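Local coordinates for protein mandelate racemase/muconate lactonizing enzyme (Roseovarius nubinhibens, PDB 2QDD) that is of uncharacterised function but, as a magnesium-binding member of the enolase superfamily, probably catalyses a racemase- or lactonizing-type reaction, at residues A178-I183 with V193-N198; A302-L307 with Q336-R341; A306-A311 with P351-I356. All blocks are in the same frame, centred on the assembly; numbering follows the deposited sequence. Where two conformers were deposited one is given.

All three contacts are buried and lie in the barrel domain of the enolase fold, yet their chemistry follows their place in it. Interaction 1 joins a barrel strand to its helix mainly by apolar side chains, with no hydrogen bond across. Interactions 2 and 3, with centres about 7 Å apart, both use helix 300-311 and set it against two loops that follow it; each rests on one hydrogen bond between a polar side chain and a loop backbone, with a leucine beside it. They also meet directly, through a probable hydrogen bond from Gln336 NE2 to Ile356 O of 2.6 Å. Interaction 1 touches neither of them and holds the magnesium-binding residue Asp196, though no metal is bound in this chain.

Interaction 1: A178-I183 with V193-N198; sequences ARIEAI and VTFDVN
Phe195 reaches from the strand to the helix, and Ile180 and Ile183 receive its ring. The CH-pi part belongs to Ile180: its CG1 lies 4.0 Å from the centroid of the Phe195 ring and 12° off the ring normal, so it sits squarely over one face. This follows from the isoleucine's first torsion (chi1 -74°), which turns CG1 away from the carbonyl carbon and lets CG2 near the ring as well.

The remaining side-chain contacts are apolar packing. Ile183 comes at the ring obliquely, its CG2 standing 3.7 Å from Phe195 CE2, and the same methyl reaches Val193 CG1 at 3.8 Å; one branch thus touches two residues on the same side of the strand. Apart from these, a carbonyl oxygen nears a ring carbon, Ile180 O lying 3.7 Å from Phe195 CZ. No hydrogen bond crosses the contact, which rests on van der Waals packing and the CH-pi approach.

A polar interaction appears past the strand end, where Asn198 N donates to Asp196 OD1 at 3.2 Å, an Asx turn. Asp196, a magnesium-binding residue, though no metal is bound in this chain, also pairs with Lys167.

Helix 173-185 and strand 192-196 run antiparallel, at 171° between the short segments, as the second half of a beta-alpha-beta crossover in the barrel of the enolase superfamily.

Interaction 2: A302-L307 with Q336-R341; sequences ADTAAL and QGARNR
Thr304 and Ala338 make the central pair, their CA atoms 5.2 Å apart. Ala338 N donates to Thr304 OG1 at 2.9 Å with an N-H...O angle of 164°, a nearly straight bond. Next to it Gly337 CA lies 3.3 Å from Thr304 OG1; a side chain at this glycine would run into the hydroxyl, and its positive phi (77°) also favours glycine. The apolar half is Leu307 CD2 against Ala338 CB at 3.8 Å, so the alanine is held to the helix at two points, by its amide and by its methyl.

What positions the hydroxyl is its torsion: with chi1 at -58°, OG1 lies opposite the carbonyl carbon, and from there it also hydrogen-bonds to Ala300 O one turn back. A valine in place of Thr304 would probably leave the amide of Ala338 and the carbonyl of Ala300 each without this partner.

Further out, the loop is braced on itself, Arg339 NH1 reaching Gln336 O at 2.9 Å in the guanidinium plane, while Arg339 also forms a salt bridge to Asp331.

Such side-chain-to-backbone bonding ties an irregular segment, leading toward strand 344-345, onto helix 300-311 within the enolase-type barrel domain.

Interaction 3: A306-A311 with P351-I356; sequences ALHLAA and PGLGVI
His308 meets the loop through one edge of its imidazole, where NE2 donates to Leu353 O at 3.1 Å. The N-H...O angle is 156°, so the bond is moderately straight, and the oxygen lies near the ring plane. Seen from the acceptor, the approach is less regular: the nitrogen stands above the carbonyl plane, 38° out of it, rather than on a lone pair. The ring gets there because the first torsion places CG opposite the carbonyl carbon of His308, sending the imidazole out from the helix toward the loop.

This bond is the close part of the contact. Beside it the packing is lighter: Leu353 CD1 reaches His308 CD2 at 4.1 Å, the two side chains passing at a slant. Leu353 starts with CG anti to its own backbone N, and although its CB does not point at the helix, the end of the chain turns in toward it. Gly352 adds a looser approach, its O lying 4.2 Å from His308 NE2, too far to count as a second acceptor. The total area buried between the two segments is modest, 97 Å², and the CA atoms of His308 and Leu353 stay 8.1 Å apart; the His308 side chain spans this gap to the backbone O of Leu353, with Leu353 CD1 packing beside it. At the ends of the loop segment the chain turns outward, with Pro351 and Ile356 both exposed, whereas His308, Gly352 and Leu353 are buried.

The His308 ring also meets that of Trp124, their planes about 15° apart, and Leu353 N is hydrogen-bonded to Asp113 OD1. Leu353 also packs on Leu301 and Ala305, farther back on helix 300-311, and on Leu123, so the loop is lodged between that helix and the short helix 123-126.

Interaction 1: A178-I183 with V193-N198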
ATOM      1  N   ALA A 178     -12.399 -10.683  33.212  1.00 47.64           N
ATOM      2  CA  ALA A 178     -13.274 -11.512  34.055  1.00 46.32           C
ATOM      3  C   ALA A 178     -14.764 -11.355  33.742  1.00 44.46           C
ATOM      4  O   ALA A 178     -15.524 -12.315  33.871  1.00 46.26           O
ATOM      5  CB  ALA A 178     -13.010 -11.240  35.531  1.00 45.62           C
ATOM      6  N   ARG A 179     -15.169 -10.151  33.338  1.00 42.23           N
ATOM      7  CA  ARG A 179     -16.521  -9.895  32.840  1.00 43.24           C
ATOM      8  C   ARG A 179     -16.809 -10.639  31.539  1.00 44.12           C
ATOM      9  O   ARG A 179     -17.811 -11.349  31.434  1.00 45.18           O
ATOM     10  CB  ARG A 179     -16.741  -8.399  32.615  1.00 46.47           C
ATOM     11  CG  ARG A 179     -17.184  -7.638  33.844  1.00 46.72           C
ATOM     12  CD  ARG A 179     -17.085  -6.148  33.600  1.00 45.71           C
ATOM     13  NE  ARG A 179     -16.898  -5.410  34.845  1.00 59.34           N
ATOM     14  CZ  ARG A 179     -16.425  -4.171  34.926  1.00 65.95           C
ATOM     15  NH1 ARG A 179     -16.084  -3.502  33.829  1.00 72.00           N
ATOM     16  NH2 ARG A 179     -16.294  -3.594  36.111  1.00 70.94           N
ATOM     17  N   ILE A 180     -15.928 -10.465  30.558  1.00 42.03           N
ATOM     18  CA  ILE A 180     -16.096 -11.063  29.239  1.00 37.88           C
ATOM     19  C   ILE A 180     -16.162 -12.590  29.332  1.00 40.39           C
ATOM     20  O   ILE A 180     -17.067 -13.205  28.768  1.00 40.76           O
ATOM     21  CB  ILE A 180     -14.993 -10.588  28.245  1.00 37.10           C
ATOM     22  CG1 ILE A 180     -15.253  -9.143  27.800  1.00 33.16           C
ATOM     23  CG2 ILE A 180     -14.943 -11.472  27.017  1.00 34.87           C
ATOM     24  CD1 ILE A 180     -14.020  -8.433  27.284  1.00 31.62           C
ATOM     25  N   GLU A 181     -15.233 -13.187  30.078  1.00 44.85           N
ATOM     26  CA  GLU A 181     -15.128 -14.646  30.146  1.00 50.46           C
ATOM     27  C   GLU A 181     -16.266 -15.323  30.911  1.00 51.44           C
ATOM     28  O   GLU A 181     -16.621 -16.460  30.604  1.00 54.38           O
ATOM     29  CB  GLU A 181     -13.765 -15.093  30.692  1.00 50.58           C
ATOM     30  CG  GLU A 181     -12.574 -14.738  29.804  1.00 54.99           C
ATOM     31  CD  GLU A 181     -12.324 -15.719  28.657  1.00 61.93           C
ATOM     32  OE1 GLU A 181     -11.191 -16.245  28.571  1.00 61.98           O
ATOM     33  OE2 GLU A 181     -13.236 -15.952  27.832  1.00 57.43           O
ATOM     34  N   ALA A 182     -16.839 -14.623  31.889  1.00 50.61           N
ATOM     35  CA  ALA A 182     -18.004 -15.132  32.616  1.00 52.86           C
ATOM     36  C   ALA A 182     -19.276 -15.062  31.772  1.00 51.13           C
ATOM     37  O   ALA A 182     -20.017 -16.042  31.680  1.00 54.47           O
ATOM     38  CB  ALA A 182     -18.191 -14.386  33.936  1.00 50.27           C
ATOM     39  N   ILE A 183     -19.507 -13.902  31.158  1.00 48.28           N
ATOM     40  CA  ILE A 183     -20.723 -13.626  30.383  1.00 45.68           C
ATOM     41  C   ILE A 183     -20.820 -14.503  29.128  1.00 47.70           C
ATOM     42  O   ILE A 183     -21.897 -15.017  28.796  1.00 49.85           O
ATOM     43  CB  ILE A 183     -20.821 -12.112  30.024  1.00 41.51           C
ATOM     44  CG1 ILE A 183     -21.205 -11.290  31.258  1.00 38.69           C
ATOM     45  CG2 ILE A 183     -21.822 -11.863  28.914  1.00 44.28           C
ATOM     46  CD1 ILE A 183     -21.045  -9.797  31.068  1.00 36.56           C
ATOM     47  N   VAL A 193     -24.506 -12.330  22.850  1.00 39.99           N
ATOM     48  CA  VAL A 193     -23.976 -11.086  23.416  1.00 37.88           C
ATOM     49  C   VAL A 193     -23.202 -10.210  22.433  1.00 37.41           C
ATOM     50  O   VAL A 193     -22.464 -10.705  21.579  1.00 36.85           O
ATOM     51  CB  VAL A 193     -23.129 -11.294  24.699  1.00 39.00           C
ATOM     52  CG1 VAL A 193     -24.024 -11.540  25.893  1.00 50.68           C
ATOM     53  CG2 VAL A 193     -22.109 -12.409  24.529  1.00 37.68           C
ATOM     54  N   THR A 194     -23.398  -8.903  22.573  1.00 33.24           N
ATOM     55  CA  THR A 194     -22.462  -7.893  22.107  1.00 38.89           C
ATOM     56  C   THR A 194     -21.841  -7.236  23.341  1.00 39.14           C
ATOM     57  O   THR A 194     -22.558  -6.818  24.248  1.00 38.32           O
ATOM     58  CB  THR A 194     -23.199  -6.826  21.241  1.00 41.45           C
ATOM     59  OG1 THR A 194     -23.773  -7.460  20.091  1.00 49.55           O
ATOM     60  CG2 THR A 194     -22.254  -5.714  20.775  1.00 44.48           C
ATOM     61  N   PHE A 195     -20.512  -7.158  23.380  1.00 37.47           N
ATOM     62  CA  PHE A 195     -19.822  -6.374  24.401  1.00 31.31           C
ATOM     63  C   PHE A 195     -19.606  -4.951  23.935  1.00 31.12           C
ATOM     64  O   PHE A 195     -18.802  -4.697  23.036  1.00 31.30           O
ATOM     65  CB  PHE A 195     -18.500  -7.026  24.810  1.00 29.51           C
ATOM     66  CG  PHE A 195     -18.671  -8.361  25.469  1.00 32.64           C
ATOM     67  CD1 PHE A 195     -18.481  -9.529  24.748  1.00 26.21           C
ATOM     68  CD2 PHE A 195     -19.042  -8.449  26.806  1.00 25.75           C
ATOM     69  CE1 PHE A 195     -18.646 -10.771  25.346  1.00 37.65           C
ATOM     70  CE2 PHE A 195     -19.209  -9.684  27.416  1.00 36.42           C
ATOM     71  CZ  PHE A 195     -19.014 -10.851  26.686  1.00 33.07           C
ATOM     72  N   ASP A 196     -20.346  -4.031  24.556  1.00 31.56           N
ATOM     73  CA  ASP A 196     -20.343  -2.618  24.187  1.00 36.08           C
ATOM     74  C   ASP A 196     -19.438  -1.824  25.130  1.00 35.02           C
ATOM     75  O   ASP A 196     -19.696  -1.710  26.333  1.00 37.08           O
ATOM     76  CB  ASP A 196     -21.772  -2.061  24.186  1.00 36.31           C
ATOM     77  CG  ASP A 196     -21.845  -0.592  23.772  1.00 50.20           C
ATOM     78  OD1 ASP A 196     -20.892  -0.061  23.151  1.00 50.06           O
ATOM     79  OD2 ASP A 196     -22.884   0.039  24.065  1.00 62.78           O
ATOM     80  N   VAL A 197     -18.376  -1.279  24.550  1.00 32.49           N
ATOM     81  CA  VAL A 197     -17.264  -0.699  25.290  1.00 33.00           C
ATOM     82  C   VAL A 197     -17.528   0.797  25.403  1.00 36.94           C
ATOM     83  O   VAL A 197     -17.050   1.454  26.336  1.00 39.58           O
ATOM     84  CB  VAL A 197     -15.931  -0.966  24.537  1.00 32.68           C
ATOM     85  CG1 VAL A 197     -14.748  -0.353  25.244  1.00 26.08           C
ATOM     86  CG2 VAL A 197     -15.714  -2.463  24.347  1.00 34.00           C
ATOM     87  N   ASN A 198     -18.335   1.289  24.456  1.00 40.57           N
ATOM     88  CA  ASN A 198     -18.597   2.711  24.239  0.50 40.47           C
ATOM     89  C   ASN A 198     -17.407   3.631  24.397  1.00 41.16           C
ATOM     90  O   ASN A 198     -17.389   4.557  25.219  1.00 42.06           O
ATOM     91  CB  ASN A 198     -19.821   3.208  25.004  0.50 41.05           C
ATOM     92  CG  ASN A 198     -20.790   3.957  24.107  0.50 40.56           C
ATOM     93  OD1 ASN A 198     -21.966   3.598  24.012  0.50 38.31           O
ATOM     94  ND2 ASN A 198     -20.297   5.005  23.434  0.50 19.14           N
TER

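Interaction 2: A302-L307 with Q336-R341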
ATOM      1  N   ALA A 302     -39.332   8.210  17.140  1.00 26.85           N
ATOM      2  CA  ALA A 302     -38.005   7.883  16.594  1.00 30.87           C
ATOM      3  C   ALA A 302     -37.733   6.377  16.467  1.00 27.31           C
ATOM      4  O   ALA A 302     -37.178   5.933  15.462  1.00 27.41           O
ATOM      5  CB  ALA A 302     -36.906   8.554  17.424  1.00 28.02           C
ATOM      6  N   ASP A 303     -38.133   5.606  17.481  1.00 32.26           N
ATOM      7  CA  ASP A 303     -37.972   4.147  17.495  1.00 30.93           C
ATOM      8  C   ASP A 303     -38.677   3.441  16.342  1.00 32.80           C
ATOM      9  O   ASP A 303     -38.154   2.466  15.807  1.00 34.48           O
ATOM     10  CB  ASP A 303     -38.462   3.567  18.816  1.00 34.78           C
ATOM     11  CG  ASP A 303     -37.537   3.879  19.967  1.00 43.53           C
ATOM     12  OD1 ASP A 303     -36.321   4.058  19.731  1.00 46.99           O
ATOM     13  OD2 ASP A 303     -38.026   3.944  21.117  1.00 44.57           O
ATOM     14  N   THR A 304     -39.852   3.951  15.965  1.00 33.46           N
ATOM     15  CA  THR A 304     -40.657   3.407  14.866  1.00 30.82           C
ATOM     16  C   THR A 304     -40.039   3.706  13.515  1.00 30.04           C
ATOM     17  O   THR A 304     -40.015   2.837  12.640  1.00 37.13           O
ATOM     18  CB  THR A 304     -42.102   3.952  14.916  1.00 30.30           C
ATOM     19  OG1 THR A 304     -42.678   3.616  16.182  1.00 33.44           O
ATOM     20  CG2 THR A 304     -42.967   3.372  13.815  1.00 22.75           C
ATOM     21  N   ALA A 305     -39.540   4.931  13.356  1.00 33.78           N
ATOM     22  CA  ALA A 305     -38.834   5.360  12.144  1.00 30.24           C
ATOM     23  C   ALA A 305     -37.669   4.447  11.766  1.00 27.03           C
ATOM     24  O   ALA A 305     -37.550   4.018  10.617  1.00 31.33           O
ATOM     25  CB  ALA A 305     -38.356   6.789  12.304  1.00 30.71           C
ATOM     26  N   ALA A 306     -36.832   4.140  12.748  1.00 28.38           N
ATOM     27  CA  ALA A 306     -35.663   3.296  12.541  1.00 31.03           C
ATOM     28  C   ALA A 306     -36.022   1.819  12.383  1.00 31.59           C
ATOM     29  O   ALA A 306     -35.321   1.079  11.692  1.00 36.38           O
ATOM     30  CB  ALA A 306     -34.685   3.488  13.671  1.00 25.20           C
ATOM     31  N   LEU A 307     -37.116   1.399  13.018  1.00 33.07           N
ATOM     32  CA  LEU A 307     -37.602   0.021  12.909  1.00 30.04           C
ATOM     33  C   LEU A 307     -38.213  -0.303  11.551  1.00 26.46           C
ATOM     34  O   LEU A 307     -38.195  -1.454  11.124  1.00 30.09           O
ATOM     35  CB  LEU A 307     -38.584  -0.320  14.031  1.00 31.64           C
ATOM     36  CG  LEU A 307     -38.518  -1.787  14.468  1.00 41.61           C
ATOM     37  CD1 LEU A 307     -37.733  -1.945  15.754  1.00 47.09           C
ATOM     38  CD2 LEU A 307     -39.899  -2.370  14.609  1.00 44.95           C
ATOM     39  N   GLN A 336     -49.018   3.630  20.788  1.00 56.12           N
ATOM     40  CA  GLN A 336     -48.696   4.034  19.422  1.00 51.28           C
ATOM     41  C   GLN A 336     -47.268   3.659  19.062  1.00 49.20           C
ATOM     42  O   GLN A 336     -46.389   3.640  19.922  1.00 45.50           O
ATOM     43  CB  GLN A 336     -48.887   5.539  19.247  1.00 52.82           C
ATOM     44  CG  GLN A 336     -50.297   5.943  18.880  1.00 51.36           C
ATOM     45  CD  GLN A 336     -50.332   7.237  18.101  1.00 52.47           C
ATOM     46  OE1 GLN A 336     -50.324   7.229  16.870  1.00 47.74           O
ATOM     47  NE2 GLN A 336     -50.360   8.362  18.813  1.00 40.13           N
ATOM     48  N   GLY A 337     -47.053   3.360  17.783  1.00 49.39           N
ATOM     49  CA  GLY A 337     -45.730   3.024  17.272  1.00 48.58           C
ATOM     50  C   GLY A 337     -45.293   1.618  17.624  1.00 49.30           C
ATOM     51  O   GLY A 337     -46.071   0.831  18.159  1.00 56.48           O
ATOM     52  N   ALA A 338     -44.038   1.303  17.326  1.00 50.25           N
ATOM     53  CA  ALA A 338     -43.535  -0.060  17.442  1.00 49.03           C
ATOM     54  C   ALA A 338     -43.123  -0.363  18.877  1.00 49.71           C
ATOM     55  O   ALA A 338     -42.275   0.326  19.441  1.00 51.89           O
ATOM     56  CB  ALA A 338     -42.371  -0.269  16.494  1.00 53.86           C
ATOM     57  N   ARG A 339     -43.737  -1.388  19.466  1.00 48.94           N
ATOM     58  CA  ARG A 339     -43.503  -1.730  20.870  1.00 46.42           C
ATOM     59  C   ARG A 339     -42.990  -3.159  21.025  1.00 45.48           C
ATOM     60  O   ARG A 339     -43.184  -4.001  20.143  1.00 42.74           O
ATOM     61  CB  ARG A 339     -44.765  -1.534  21.729  1.00 51.17           C
ATOM     62  CG  ARG A 339     -45.755  -0.456  21.268  1.00 54.33           C
ATOM     63  CD  ARG A 339     -45.244   0.969  21.472  1.00 47.48           C
ATOM     64  NE  ARG A 339     -44.993   1.296  22.871  1.00 43.59           N
ATOM     65  CZ  ARG A 339     -45.151   2.504  23.406  1.00 41.81           C
ATOM     66  NH1 ARG A 339     -45.577   3.525  22.674  1.00 42.71           N
ATOM     67  NH2 ARG A 339     -44.883   2.691  24.688  1.00 49.34           N
ATOM     68  N   ASN A 340     -42.339  -3.425  22.154  1.00 43.99           N
ATOM     69  CA  ASN A 340     -41.745  -4.727  22.411  1.00 45.65           C
ATOM     70  C   ASN A 340     -42.750  -5.688  23.034  1.00 50.42           C
ATOM     71  O   ASN A 340     -43.246  -5.460  24.142  1.00 51.78           O
ATOM     72  CB  ASN A 340     -40.504  -4.588  23.301  1.00 45.77           C
ATOM     73  CG  ASN A 340     -39.765  -5.908  23.504  1.00 47.21           C
ATOM     74  OD1 ASN A 340     -39.890  -6.837  22.709  1.00 51.18           O
ATOM     75  ND2 ASN A 340     -38.983  -5.984  24.572  1.00 50.54           N
ATOM     76  N   ARG A 341     -43.039  -6.766  22.309  1.00 51.85           N
ATOM     77  CA  ARG A 341     -43.763  -7.905  22.862  1.00 49.09           C
ATOM     78  C   ARG A 341     -42.963  -9.197  22.733  1.00 49.32           C
ATOM     79  O   ARG A 341     -42.725  -9.690  21.623  1.00 46.44           O
ATOM     80  CB  ARG A 341     -45.160  -8.043  22.240  1.00 49.29           C
ATOM     81  CG  ARG A 341     -45.272  -7.649  20.764  1.00 51.18           C
ATOM     82  CD  ARG A 341     -46.710  -7.785  20.264  1.00 54.10           C
ATOM     83  NE  ARG A 341     -47.386  -6.490  20.155  1.00 61.07           N
ATOM     84  CZ  ARG A 341     -48.123  -5.931  21.114  1.00 64.77           C
ATOM     85  NH1 ARG A 341     -48.295  -6.541  22.282  1.00 67.50           N
ATOM     86  NH2 ARG A 341     -48.690  -4.750  20.903  1.00 63.37           N
TER

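Interaction 3: A306-A311 with P351-I356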
ATOM      1  N   ALA A 306     -36.832   4.140  12.748  1.00 28.38           N
ATOM      2  CA  ALA A 306     -35.663   3.296  12.541  1.00 31.03           C
ATOM      3  C   ALA A 306     -36.022   1.819  12.383  1.00 31.59           C
ATOM      4  O   ALA A 306     -35.321   1.079  11.692  1.00 36.38           O
ATOM      5  CB  ALA A 306     -34.685   3.488  13.671  1.00 25.20           C
ATOM      6  N   LEU A 307     -37.116   1.399  13.018  1.00 33.07           N
ATOM      7  CA  LEU A 307     -37.602   0.021  12.909  1.00 30.04           C
ATOM      8  C   LEU A 307     -38.213  -0.303  11.551  1.00 26.46           C
ATOM      9  O   LEU A 307     -38.195  -1.454  11.124  1.00 30.09           O
ATOM     10  CB  LEU A 307     -38.584  -0.320  14.031  1.00 31.64           C
ATOM     11  CG  LEU A 307     -38.518  -1.787  14.468  1.00 41.61           C
ATOM     12  CD1 LEU A 307     -37.733  -1.945  15.754  1.00 47.09           C
ATOM     13  CD2 LEU A 307     -39.899  -2.370  14.609  1.00 44.95           C
ATOM     14  N   HIS A 308     -38.740   0.713  10.875  1.00 24.46           N
ATOM     15  CA  HIS A 308     -39.110   0.613   9.464  1.00 28.40           C
ATOM     16  C   HIS A 308     -37.909   0.282   8.568  1.00 30.72           C
ATOM     17  O   HIS A 308     -38.034  -0.510   7.627  1.00 28.60           O
ATOM     18  CB  HIS A 308     -39.763   1.918   8.984  1.00 26.94           C
ATOM     19  CG  HIS A 308     -41.222   2.029   9.307  1.00 33.53           C
ATOM     20  ND1 HIS A 308     -42.184   1.259   8.691  1.00 35.78           N
ATOM     21  CD2 HIS A 308     -41.886   2.846  10.159  1.00 31.44           C
ATOM     22  CE1 HIS A 308     -43.375   1.586   9.160  1.00 36.72           C
ATOM     23  NE2 HIS A 308     -43.222   2.546  10.052  1.00 29.37           N
ATOM     24  N   LEU A 309     -36.760   0.901   8.859  1.00 31.03           N
ATOM     25  CA  LEU A 309     -35.508   0.596   8.161  1.00 24.70           C
ATOM     26  C   LEU A 309     -34.975  -0.786   8.532  1.00 21.65           C
ATOM     27  O   LEU A 309     -34.562  -1.544   7.658  1.00 23.14           O
ATOM     28  CB  LEU A 309     -34.449   1.677   8.421  1.00 23.24           C
ATOM     29  CG  LEU A 309     -33.239   1.699   7.473  1.00 27.55           C
ATOM     30  CD1 LEU A 309     -33.629   2.047   6.050  1.00 18.14           C
ATOM     31  CD2 LEU A 309     -32.186   2.664   7.972  1.00 29.29           C
ATOM     32  N   ALA A 310     -34.993  -1.099   9.827  1.00 21.47           N
ATOM     33  CA  ALA A 310     -34.631  -2.429  10.330  1.00 26.11           C
ATOM     34  C   ALA A 310     -35.412  -3.585   9.680  1.00 31.41           C
ATOM     35  O   ALA A 310     -34.816  -4.590   9.288  1.00 37.17           O
ATOM     36  CB  ALA A 310     -34.765  -2.474  11.849  1.00 18.67           C
ATOM     37  N   ALA A 311     -36.728  -3.426   9.546  1.00 32.57           N
ATOM     38  CA  ALA A 311     -37.602  -4.479   9.010  1.00 30.24           C
ATOM     39  C   ALA A 311     -37.423  -4.695   7.515  1.00 31.83           C
ATOM     40  O   ALA A 311     -37.542  -5.818   7.030  1.00 35.62           O
ATOM     41  CB  ALA A 311     -39.055  -4.173   9.322  1.00 32.67           C
ATOM     42  N   PRO A 351     -50.163   3.736   6.168  1.00 37.88           N
ATOM     43  CA  PRO A 351     -49.412   4.675   5.324  1.00 33.00           C
ATOM     44  C   PRO A 351     -48.525   5.662   6.090  1.00 33.77           C
ATOM     45  O   PRO A 351     -48.905   6.160   7.151  1.00 33.35           O
ATOM     46  CB  PRO A 351     -50.512   5.427   4.581  1.00 35.20           C
ATOM     47  CG  PRO A 351     -51.618   4.447   4.489  1.00 34.11           C
ATOM     48  CD  PRO A 351     -51.588   3.695   5.787  1.00 36.50           C
ATOM     49  N   GLY A 352     -47.340   5.918   5.545  1.00 34.96           N
ATOM     50  CA  GLY A 352     -46.340   6.734   6.220  1.00 31.19           C
ATOM     51  C   GLY A 352     -45.715   6.045   7.410  1.00 27.19           C
ATOM     52  O   GLY A 352     -45.402   4.849   7.371  1.00 26.23           O
ATOM     53  N   LEU A 353     -45.539   6.820   8.470  1.00 26.69           N
ATOM     54  CA  LEU A 353     -44.819   6.390   9.659  1.00 32.75           C
ATOM     55  C   LEU A 353     -45.713   5.553  10.564  1.00 35.46           C
ATOM     56  O   LEU A 353     -45.235   4.645  11.251  1.00 36.00           O
ATOM     57  CB  LEU A 353     -44.323   7.628  10.404  1.00 31.93           C
ATOM     58  CG  LEU A 353     -43.345   7.596  11.572  1.00 38.78           C
ATOM     59  CD1 LEU A 353     -42.093   6.844  11.233  1.00 41.27           C
ATOM     60  CD2 LEU A 353     -42.999   9.029  11.865  1.00 51.29           C
ATOM     61  N   GLY A 354     -47.011   5.871  10.549  1.00 37.66           N
ATOM     62  CA  GLY A 354     -48.020   5.145  11.318  1.00 35.14           C
ATOM     63  C   GLY A 354     -47.982   5.447  12.803  1.00 40.20           C
ATOM     64  O   GLY A 354     -48.359   4.607  13.626  1.00 38.13           O
ATOM     65  N   VAL A 355     -47.500   6.639  13.153  1.00 39.34           N
ATOM     66  CA  VAL A 355     -47.678   7.174  14.502  1.00 45.57           C
ATOM     67  C   VAL A 355     -48.015   8.665  14.469  1.00 47.93           C
ATOM     68  O   VAL A 355     -47.279   9.461  13.892  1.00 48.94           O
ATOM     69  CB  VAL A 355     -46.510   6.791  15.495  1.00 43.66           C
ATOM     70  CG1 VAL A 355     -45.213   6.468  14.771  1.00 46.49           C
ATOM     71  CG2 VAL A 355     -46.304   7.840  16.585  1.00 43.86           C
ATOM     72  N   ILE A 356     -49.161   9.013  15.062  1.00 51.79           N
ATOM     73  CA  ILE A 356     -49.679  10.387  15.074  1.00 52.24           C
ATOM     74  C   ILE A 356     -49.742  10.893  16.518  1.00 52.71           C
ATOM     75  O   ILE A 356     -50.595  10.453  17.293  1.00 53.22           O
ATOM     76  CB  ILE A 356     -51.089  10.484  14.422  1.00 51.19           C
ATOM     77  CG1 ILE A 356     -51.075   9.918  12.996  1.00 55.95           C
ATOM     78  CG2 ILE A 356     -51.584  11.928  14.407  1.00 53.88           C
ATOM     79  CD1 ILE A 356     -52.347   9.178  12.607  1.00 55.21           C
TER